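Local coordinates for DUF724 domain-containing protein 6-like (Raphanus sativus, PDB 5ZWX), which binds the dimethylated histone H3 tail that marks heterochromatin, through tandem Agenet domains, and probably helps link this mark to DNA methylation, at residues E88-V93 / R140-E144; V93-V99 / G110-V115. One frame throughout, in Å; residues are numbered along the deposited sequence.

Interaction 1: E88-V93 / R140-E144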
ATOM      1  N   GLU A  88     -12.860 -14.472   3.793  1.00 91.17           N
ATOM      2  CA  GLU A  88     -11.452 -14.103   3.958  1.00 88.58           C
ATOM      3  C   GLU A  88     -11.006 -14.138   5.415  1.00 92.80           C
ATOM      4  O   GLU A  88      -9.837 -14.411   5.689  1.00 93.53           O
ATOM      5  CB  GLU A  88     -11.156 -12.722   3.358  1.00 81.48           C
ATOM      6  CG  GLU A  88     -10.242 -12.800   2.139  1.00 77.43           C
ATOM      7  CD  GLU A  88      -9.673 -11.461   1.705  1.00 75.44           C
ATOM      8  OE1 GLU A  88      -9.555 -10.546   2.546  1.00 70.29           O
ATOM      9  OE2 GLU A  88      -9.336 -11.324   0.507  1.00 78.39           O
ATOM     10  N   LYS A  89     -11.906 -13.874   6.360  1.00 93.17           N
ATOM     11  CA  LYS A  89     -11.525 -14.161   7.737  1.00 95.49           C
ATOM     12  C   LYS A  89     -11.526 -15.669   7.953  1.00 98.75           C
ATOM     13  O   LYS A  89     -10.742 -16.161   8.762  1.00101.12           O
ATOM     14  CB  LYS A  89     -12.408 -13.464   8.794  1.00102.30           C
ATOM     15  CG  LYS A  89     -13.921 -13.518   8.676  1.00113.38           C
ATOM     16  CD  LYS A  89     -14.532 -12.238   9.272  1.00113.68           C
ATOM     17  CE  LYS A  89     -16.047 -12.178   9.161  1.00120.94           C
ATOM     18  NZ  LYS A  89     -16.702 -13.513   9.336  1.00130.02           N
ATOM     19  N   ARG A  90     -12.365 -16.424   7.238  1.00101.23           N
ATOM     20  CA  ARG A  90     -12.277 -17.895   7.395  1.00107.16           C
ATOM     21  C   ARG A  90     -11.124 -18.553   6.610  1.00105.57           C
ATOM     22  O   ARG A  90     -10.771 -19.702   6.879  1.00109.98           O
ATOM     23  CB  ARG A  90     -13.596 -18.578   7.007  1.00112.42           C
ATOM     24  CG  ARG A  90     -14.704 -18.377   8.023  1.00116.61           C
ATOM     25  CD  ARG A  90     -15.783 -19.456   7.950  1.00123.80           C
ATOM     26  NE  ARG A  90     -15.727 -20.274   6.740  1.00124.52           N
ATOM     27  CZ  ARG A  90     -16.797 -20.646   6.044  1.00127.60           C
ATOM     28  NH1 ARG A  90     -16.663 -21.400   4.959  1.00128.53           N
ATOM     29  NH2 ARG A  90     -18.008 -20.265   6.433  1.00130.07           N
ATOM     30  N   ARG A  91     -10.536 -17.836   5.655  1.00 83.97           N
ATOM     31  CA  ARG A  91      -9.425 -18.375   4.861  1.00 81.33           C
ATOM     32  C   ARG A  91      -8.159 -18.580   5.683  1.00 74.64           C
ATOM     33  O   ARG A  91      -7.680 -17.652   6.337  1.00 76.93           O
ATOM     34  CB  ARG A  91      -9.100 -17.452   3.683  1.00 84.24           C
ATOM     35  CG  ARG A  91      -9.392 -18.042   2.317  1.00 89.99           C
ATOM     36  CD  ARG A  91      -8.421 -19.154   1.925  1.00 87.84           C
ATOM     37  NE  ARG A  91      -8.828 -19.742   0.648  1.00 94.66           N
ATOM     38  CZ  ARG A  91      -8.082 -20.558  -0.093  1.00 91.67           C
ATOM     39  NH1 ARG A  91      -6.879 -20.920   0.317  1.00 82.66           N
ATOM     40  NH2 ARG A  91      -8.561 -21.029  -1.242  1.00 96.70           N
ATOM     41  N   GLU A  92      -7.614 -19.791   5.644  1.00 67.42           N
ATOM     42  CA  GLU A  92      -6.290 -20.023   6.195  1.00 61.57           C
ATOM     43  C   GLU A  92      -5.246 -19.506   5.218  1.00 52.49           C
ATOM     44  O   GLU A  92      -5.352 -19.701   4.005  1.00 51.08           O
ATOM     45  CB  GLU A  92      -6.044 -21.503   6.477  1.00 65.40           C
ATOM     46  CG  GLU A  92      -5.438 -21.757   7.856  1.00 76.75           C
ATOM     47  CD  GLU A  92      -4.944 -23.187   8.055  1.00 88.34           C
ATOM     48  OE1 GLU A  92      -4.994 -23.995   7.101  1.00 89.64           O
ATOM     49  OE2 GLU A  92      -4.512 -23.504   9.181  1.00 94.16           O
ATOM     50  N   VAL A  93      -4.241 -18.828   5.732  1.00 46.08           N
ATOM     51  CA  VAL A  93      -3.129 -18.471   4.876  1.00 41.32           C
ATOM     52  C   VAL A  93      -2.333 -19.740   4.575  1.00 47.41           C
ATOM     53  O   VAL A  93      -2.134 -20.574   5.456  1.00 50.08           O
ATOM     54  CB  VAL A  93      -2.266 -17.379   5.524  1.00 41.31           C
ATOM     55  CG1 VAL A  93      -0.950 -17.220   4.785  1.00 39.75           C
ATOM     56  CG2 VAL A  93      -3.036 -16.056   5.525  1.00 43.27           C
ATOM     57  N   ARG A 140      -2.180  -9.355   4.966  1.00 26.60           N
ATOM     58  CA  ARG A 140      -3.461  -9.337   4.253  1.00 30.69           C
ATOM     59  C   ARG A 140      -3.304 -10.058   2.902  1.00 28.87           C
ATOM     60  O   ARG A 140      -2.241 -10.086   2.336  1.00 26.57           O
ATOM     61  CB  ARG A 140      -3.941  -7.891   4.056  1.00 29.06           C
ATOM     62  CG  ARG A 140      -3.057  -7.068   3.123  1.00 25.46           C
ATOM     63  CD  ARG A 140      -3.538  -5.570   3.004  1.00 28.80           C
ATOM     64  NE  ARG A 140      -2.767  -4.809   2.003  1.00 27.15           N
ATOM     65  CZ  ARG A 140      -3.022  -3.541   1.647  1.00 31.59           C
ATOM     66  NH1 ARG A 140      -4.005  -2.852   2.236  1.00 30.42           N
ATOM     67  NH2 ARG A 140      -2.279  -2.951   0.705  1.00 29.54           N
ATOM     68  N   PHE A 141      -4.371 -10.617   2.356  1.00 26.23           N
ATOM     69  CA  PHE A 141      -4.249 -11.245   1.050  1.00 29.40           C
ATOM     70  C   PHE A 141      -4.051 -10.135   0.060  1.00 35.37           C
ATOM     71  O   PHE A 141      -4.685  -9.090   0.183  1.00 32.67           O
ATOM     72  CB  PHE A 141      -5.482 -12.109   0.727  1.00 29.15           C
ATOM     73  CG  PHE A 141      -5.527 -13.356   1.535  1.00 37.78           C
ATOM     74  CD1 PHE A 141      -4.676 -14.403   1.237  1.00 39.58           C
ATOM     75  CD2 PHE A 141      -6.391 -13.481   2.613  1.00 41.68           C
ATOM     76  CE1 PHE A 141      -4.692 -15.571   1.996  1.00 46.92           C
ATOM     77  CE2 PHE A 141      -6.428 -14.639   3.361  1.00 46.74           C
ATOM     78  CZ  PHE A 141      -5.571 -15.688   3.056  1.00 44.23           C
ATOM     79  N   HIS A 142      -3.120 -10.339  -0.866  1.00 27.61           N
ATOM     80  CA  HIS A 142      -2.782  -9.318  -1.850  1.00 25.86           C
ATOM     81  C   HIS A 142      -3.891  -9.189  -2.889  1.00 27.40           C
ATOM     82  O   HIS A 142      -4.450 -10.195  -3.308  1.00 30.19           O
ATOM     83  CB  HIS A 142      -1.478  -9.659  -2.562  1.00 31.07           C
ATOM     84  CG  HIS A 142      -1.028  -8.596  -3.505  1.00 26.60           C
ATOM     85  ND1 HIS A 142      -0.406  -7.436  -3.082  1.00 31.29           N
ATOM     86  CD2 HIS A 142      -1.184  -8.463  -4.846  1.00 32.23           C
ATOM     87  CE1 HIS A 142      -0.155  -6.665  -4.120  1.00 31.10           C
ATOM     88  NE2 HIS A 142      -0.624  -7.263  -5.210  1.00 32.01           N
ATOM     89  N   ARG A 143      -4.188  -7.961  -3.285  1.00 28.33           N
ATOM     90  CA  ARG A 143      -5.150  -7.700  -4.365  1.00 32.19           C
ATOM     91  C   ARG A 143      -4.582  -6.665  -5.310  1.00 33.90           C
ATOM     92  O   ARG A 143      -3.708  -5.880  -4.910  1.00 31.03           O
ATOM     93  CB  ARG A 143      -6.493  -7.214  -3.811  1.00 34.86           C
ATOM     94  CG  ARG A 143      -7.221  -8.213  -2.929  1.00 38.87           C
ATOM     95  CD  ARG A 143      -8.719  -8.275  -3.295  1.00 55.55           C
ATOM     96  NE  ARG A 143      -9.514  -8.691  -2.143  1.00 69.08           N
ATOM     97  CZ  ARG A 143     -10.832  -8.842  -2.141  1.00 83.77           C
ATOM     98  NH1 ARG A 143     -11.541  -8.614  -3.242  1.00 83.61           N
ATOM     99  NH2 ARG A 143     -11.441  -9.223  -1.027  1.00101.89           N
ATOM    100  N   GLU A 144      -5.078  -6.632  -6.559  1.00 29.91           N
ATOM    101  CA  GLU A 144      -4.570  -5.657  -7.510  1.00 32.18           C
ATOM    102  C   GLU A 144      -5.731  -4.827  -7.991  1.00 34.69           C
ATOM    103  O   GLU A 144      -6.837  -5.331  -8.109  1.00 32.76           O
ATOM    104  CB  GLU A 144      -3.860  -6.318  -8.696  1.00 42.26           C
ATOM    105  CG  GLU A 144      -2.483  -6.911  -8.375  1.00 49.31           C
ATOM    106  CD  GLU A 144      -1.363  -5.873  -8.207  1.00 47.27           C
ATOM    107  OE1 GLU A 144      -1.511  -4.691  -8.578  1.00 51.04           O
ATOM    108  OE2 GLU A 144      -0.298  -6.257  -7.724  1.00 45.34           O
TER
HETATM  109  O   HOH W   1      -6.983  -9.899   3.507  1.00 37.47           O
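Phe141 pushes its ring into the bend where the chain leaves helix 86-90. Its CG lies anti to the carbonyl carbon, which turns the ring toward the 88-93 segment. Three side chains meet the ring obliquely. Glu88 CG sits 3.9 Å from Phe141 CD2. The CB of Arg91, the first residue past the helix, is 3.9 Å from CE2 of Phe141. Val93 CG2 is 3.6 Å from Phe141 CZ. Glu92 O comes to the ring edge, near its plane. Glu88 and Phe141 run past each other in opposite directions, with carboxylate and ring planes 50° apart. The contact joins the short helix 86-90 to strand 139-146 of the curled antiparallel sheet, consistent with the SH3-like strands of Agenet domains. Beyond the ring, the extended Glu88 chain reaches Arg143 from the opposite direction. Their salt bridge, Glu88 OE2 to Arg143 NH2, is 3.3 Å long. As a hydrogen bond it is weak, with 132° at the hydrogen. The two flat groups are turned 70° against each other. Arg143 is also held at NH1 by the carbonyl of Pro152. The other carboxylate oxygen, Glu88 OE1, accepts a hydrogen bond from a water 2.8 Å away. That water accepts in turn from Phe141 N at 2.9 Å.

Interaction 2: V93-V99 / G110-V115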
ATOM      1  N   VAL A  93      -4.241 -18.828   5.732  1.00 46.08           N
ATOM      2  CA  VAL A  93      -3.129 -18.471   4.876  1.00 41.32           C
ATOM      3  C   VAL A  93      -2.333 -19.740   4.575  1.00 47.41           C
ATOM      4  O   VAL A  93      -2.134 -20.574   5.456  1.00 50.08           O
ATOM      5  CB  VAL A  93      -2.266 -17.379   5.524  1.00 41.31           C
ATOM      6  CG1 VAL A  93      -0.950 -17.220   4.785  1.00 39.75           C
ATOM      7  CG2 VAL A  93      -3.036 -16.056   5.525  1.00 43.27           C
ATOM      8  N   ALA A  94      -1.921 -19.910   3.324  1.00 36.90           N
ATOM      9  CA  ALA A  94      -1.204 -21.121   2.899  1.00 35.11           C
ATOM     10  C   ALA A  94       0.115 -20.787   2.188  1.00 33.47           C
ATOM     11  O   ALA A  94       0.253 -19.676   1.661  1.00 32.83           O
ATOM     12  CB  ALA A  94      -2.084 -21.963   1.987  1.00 38.51           C
ATOM     13  N   VAL A  95       1.062 -21.740   2.135  1.00 30.23           N
ATOM     14  CA  VAL A  95       2.289 -21.494   1.350  1.00 30.11           C
ATOM     15  C   VAL A  95       1.907 -21.208  -0.108  1.00 30.55           C
ATOM     16  O   VAL A  95       0.901 -21.717  -0.603  1.00 37.20           O
ATOM     17  CB  VAL A  95       3.325 -22.673   1.421  1.00 35.90           C
ATOM     18  CG1 VAL A  95       3.755 -22.921   2.858  1.00 35.48           C
ATOM     19  CG2 VAL A  95       2.773 -23.945   0.826  1.00 40.44           C
ATOM     20  N   GLY A  96       2.660 -20.334  -0.772  1.00 31.48           N
ATOM     21  CA  GLY A  96       2.296 -19.942  -2.120  1.00 35.64           C
ATOM     22  C   GLY A  96       1.372 -18.742  -2.190  1.00 37.65           C
ATOM     23  O   GLY A  96       1.216 -18.145  -3.259  1.00 46.09           O
ATOM     24  N   ASP A  97       0.741 -18.370  -1.077  1.00 37.22           N
ATOM     25  CA  ASP A  97      -0.209 -17.255  -1.130  1.00 36.87           C
ATOM     26  C   ASP A  97       0.533 -15.936  -1.346  1.00 36.10           C
ATOM     27  O   ASP A  97       1.596 -15.720  -0.776  1.00 30.03           O
ATOM     28  CB  ASP A  97      -1.054 -17.161   0.152  1.00 37.99           C
ATOM     29  CG  ASP A  97      -2.238 -18.145   0.181  1.00 42.95           C
ATOM     30  OD1 ASP A  97      -2.564 -18.783  -0.851  1.00 43.40           O
ATOM     31  OD2 ASP A  97      -2.865 -18.261   1.259  1.00 44.26           O
ATOM     32  N   ASP A  98      -0.029 -15.053  -2.166  1.00 30.34           N
ATOM     33  CA  ASP A  98       0.491 -13.695  -2.304  1.00 34.58           C
ATOM     34  C   ASP A  98      -0.130 -12.835  -1.225  1.00 29.79           C
ATOM     35  O   ASP A  98      -1.351 -12.765  -1.120  1.00 30.20           O
ATOM     36  CB  ASP A  98       0.177 -13.114  -3.686  1.00 44.22           C
ATOM     37  CG  ASP A  98       1.106 -13.651  -4.755  1.00 58.07           C
ATOM     38  OD1 ASP A  98       2.155 -14.236  -4.391  1.00 62.60           O
ATOM     39  OD2 ASP A  98       0.789 -13.502  -5.948  1.00 64.27           O
ATOM     40  N   VAL A  99       0.714 -12.227  -0.398  1.00 26.61           N
ATOM     41  CA  VAL A  99       0.239 -11.450   0.739  1.00 23.88           C
ATOM     42  C   VAL A  99       0.925 -10.095   0.760  1.00 26.00           C
ATOM     43  O   VAL A  99       1.934  -9.898   0.084  1.00 29.30           O
ATOM     44  CB  VAL A  99       0.502 -12.171   2.091  1.00 25.46           C
ATOM     45  CG1 VAL A  99      -0.351 -13.469   2.177  1.00 28.98           C
ATOM     46  CG2 VAL A  99       2.003 -12.470   2.272  1.00 25.36           C
ATOM     47  N   GLY A 110       4.675  -9.799  -0.611  1.00 29.02           N
ATOM     48  CA  GLY A 110       5.560 -10.953  -0.636  1.00 30.04           C
ATOM     49  C   GLY A 110       4.788 -12.250  -0.825  1.00 31.15           C
ATOM     50  O   GLY A 110       3.573 -12.236  -1.071  1.00 30.00           O
ATOM     51  N   THR A 111       5.497 -13.374  -0.710  1.00 28.08           N
ATOM     52  CA  THR A 111       4.916 -14.705  -0.911  1.00 27.89           C
ATOM     53  C   THR A 111       5.164 -15.588   0.294  1.00 28.16           C
ATOM     54  O   THR A 111       6.299 -15.670   0.759  1.00 26.41           O
ATOM     55  CB  THR A 111       5.529 -15.406  -2.146  1.00 33.29           C
ATOM     56  OG1 THR A 111       5.221 -14.658  -3.328  1.00 36.13           O
ATOM     57  CG2 THR A 111       4.975 -16.812  -2.280  1.00 33.49           C
ATOM     58  N   VAL A 112       4.142 -16.274   0.780  1.00 27.94           N
ATOM     59  CA  VAL A 112       4.312 -17.165   1.940  1.00 24.91           C
ATOM     60  C   VAL A 112       5.090 -18.392   1.506  1.00 29.11           C
ATOM     61  O   VAL A 112       4.713 -19.063   0.557  1.00 31.65           O
ATOM     62  CB  VAL A 112       2.946 -17.564   2.543  1.00 29.86           C
ATOM     63  CG1 VAL A 112       3.091 -18.579   3.751  1.00 26.61           C
ATOM     64  CG2 VAL A 112       2.176 -16.321   2.954  1.00 29.18           C
ATOM     65  N   THR A 113       6.208 -18.682   2.187  1.00 27.39           N
ATOM     66  CA  THR A 113       7.018 -19.833   1.820  1.00 31.33           C
ATOM     67  C   THR A 113       6.942 -20.931   2.851  1.00 35.16           C
ATOM     68  O   THR A 113       7.308 -22.080   2.577  1.00 37.88           O
ATOM     69  CB  THR A 113       8.507 -19.450   1.669  1.00 37.23           C
ATOM     70  OG1 THR A 113       8.947 -18.928   2.919  1.00 34.12           O
ATOM     71  CG2 THR A 113       8.655 -18.377   0.618  1.00 38.28           C
ATOM     72  N   GLU A 114       6.506 -20.575   4.054  1.00 31.32           N
ATOM     73  CA  GLU A 114       6.367 -21.583   5.106  1.00 34.27           C
ATOM     74  C   GLU A 114       5.283 -21.172   6.091  1.00 32.77           C
ATOM     75  O   GLU A 114       5.194 -20.004   6.445  1.00 34.90           O
ATOM     76  CB  GLU A 114       7.724 -21.778   5.838  1.00 34.28           C
ATOM     77  CG  GLU A 114       7.656 -22.948   6.828  1.00 36.90           C
ATOM     78  CD  GLU A 114       8.994 -23.222   7.481  1.00 48.63           C
ATOM     79  OE1 GLU A 114       9.968 -22.510   7.165  1.00 52.93           O
ATOM     80  OE2 GLU A 114       9.038 -24.131   8.328  1.00 48.15           O
ATOM     81  N   VAL A 115       4.441 -22.117   6.507  1.00 35.36           N
ATOM     82  CA  VAL A 115       3.484 -21.867   7.569  1.00 35.24           C
ATOM     83  C   VAL A 115       3.925 -22.644   8.795  1.00 42.11           C
ATOM     84  O   VAL A 115       4.250 -23.827   8.697  1.00 42.30           O
ATOM     85  CB  VAL A 115       2.054 -22.263   7.138  1.00 38.59           C
ATOM     86  CG1 VAL A 115       1.082 -22.187   8.297  1.00 45.98           C
ATOM     87  CG2 VAL A 115       1.620 -21.333   6.023  1.00 35.55           C
TER
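Val112 packs its side chain against the bend of 93-99. Its CG2, anti to the carbonyl carbon, lies 3.7 Å from Val93 CG1 and 3.9 Å from Val99 CG1. Val99 meets it at about a right angle. Met121 also touches Val112, and Val123 touches Val99, both from strand 120-125. This buried side is tight. Backbone bonds hold it: Val112 N gives to Asp97 O at 3.0 Å, in the carbonyl plane, and Val112 O takes Gly96 N at 2.8 Å. Val99 and Gly110 form a hydrogen-bonded antiparallel pair in the beta hairpin of strands 98-103 and 106-116. Ahead of the hairpin strand, a type II turn runs from Ala94 to Asp97. Gly96 takes a positive phi of 89°, where a CB would jam against the preceding carbonyl. Asp97 OD2 accepts Ala94 N at 2.8 Å from above the carboxylate plane and braces the turn. The solvent side is looser. Val95 CG1 lies over the Thr113 and Glu114 backbone, at the classic bulge opposite Ser122, and is 4.1 Å from Val115 CG2. Asp98 and Thr111 lie side by side, and their OD1 to OG1 approach is at best a weak bond.

How the interactions relate
The two contacts share Val93, and their centres are 10 Å apart on the same side of the chain's centre. Along the chain, helix 86-90 comes first, then strands 98-103 and 106-116, and 139-146 later. Apart from the shared Val93, interaction 2 falls between the two segments of interaction 1. Both reach the same antiparallel sheet, in which 98-103 lies between 106-116 and 139-146. Asp98 O and His142 N probably hydrogen-bond across those neighbouring strands, at 3.0 Å. Phe141 also packs on Asp97. Together the contacts fasten the segment leading into strand 98-103, probably part of the cassette's second Agenet module, to strands on both flanks of 98-103.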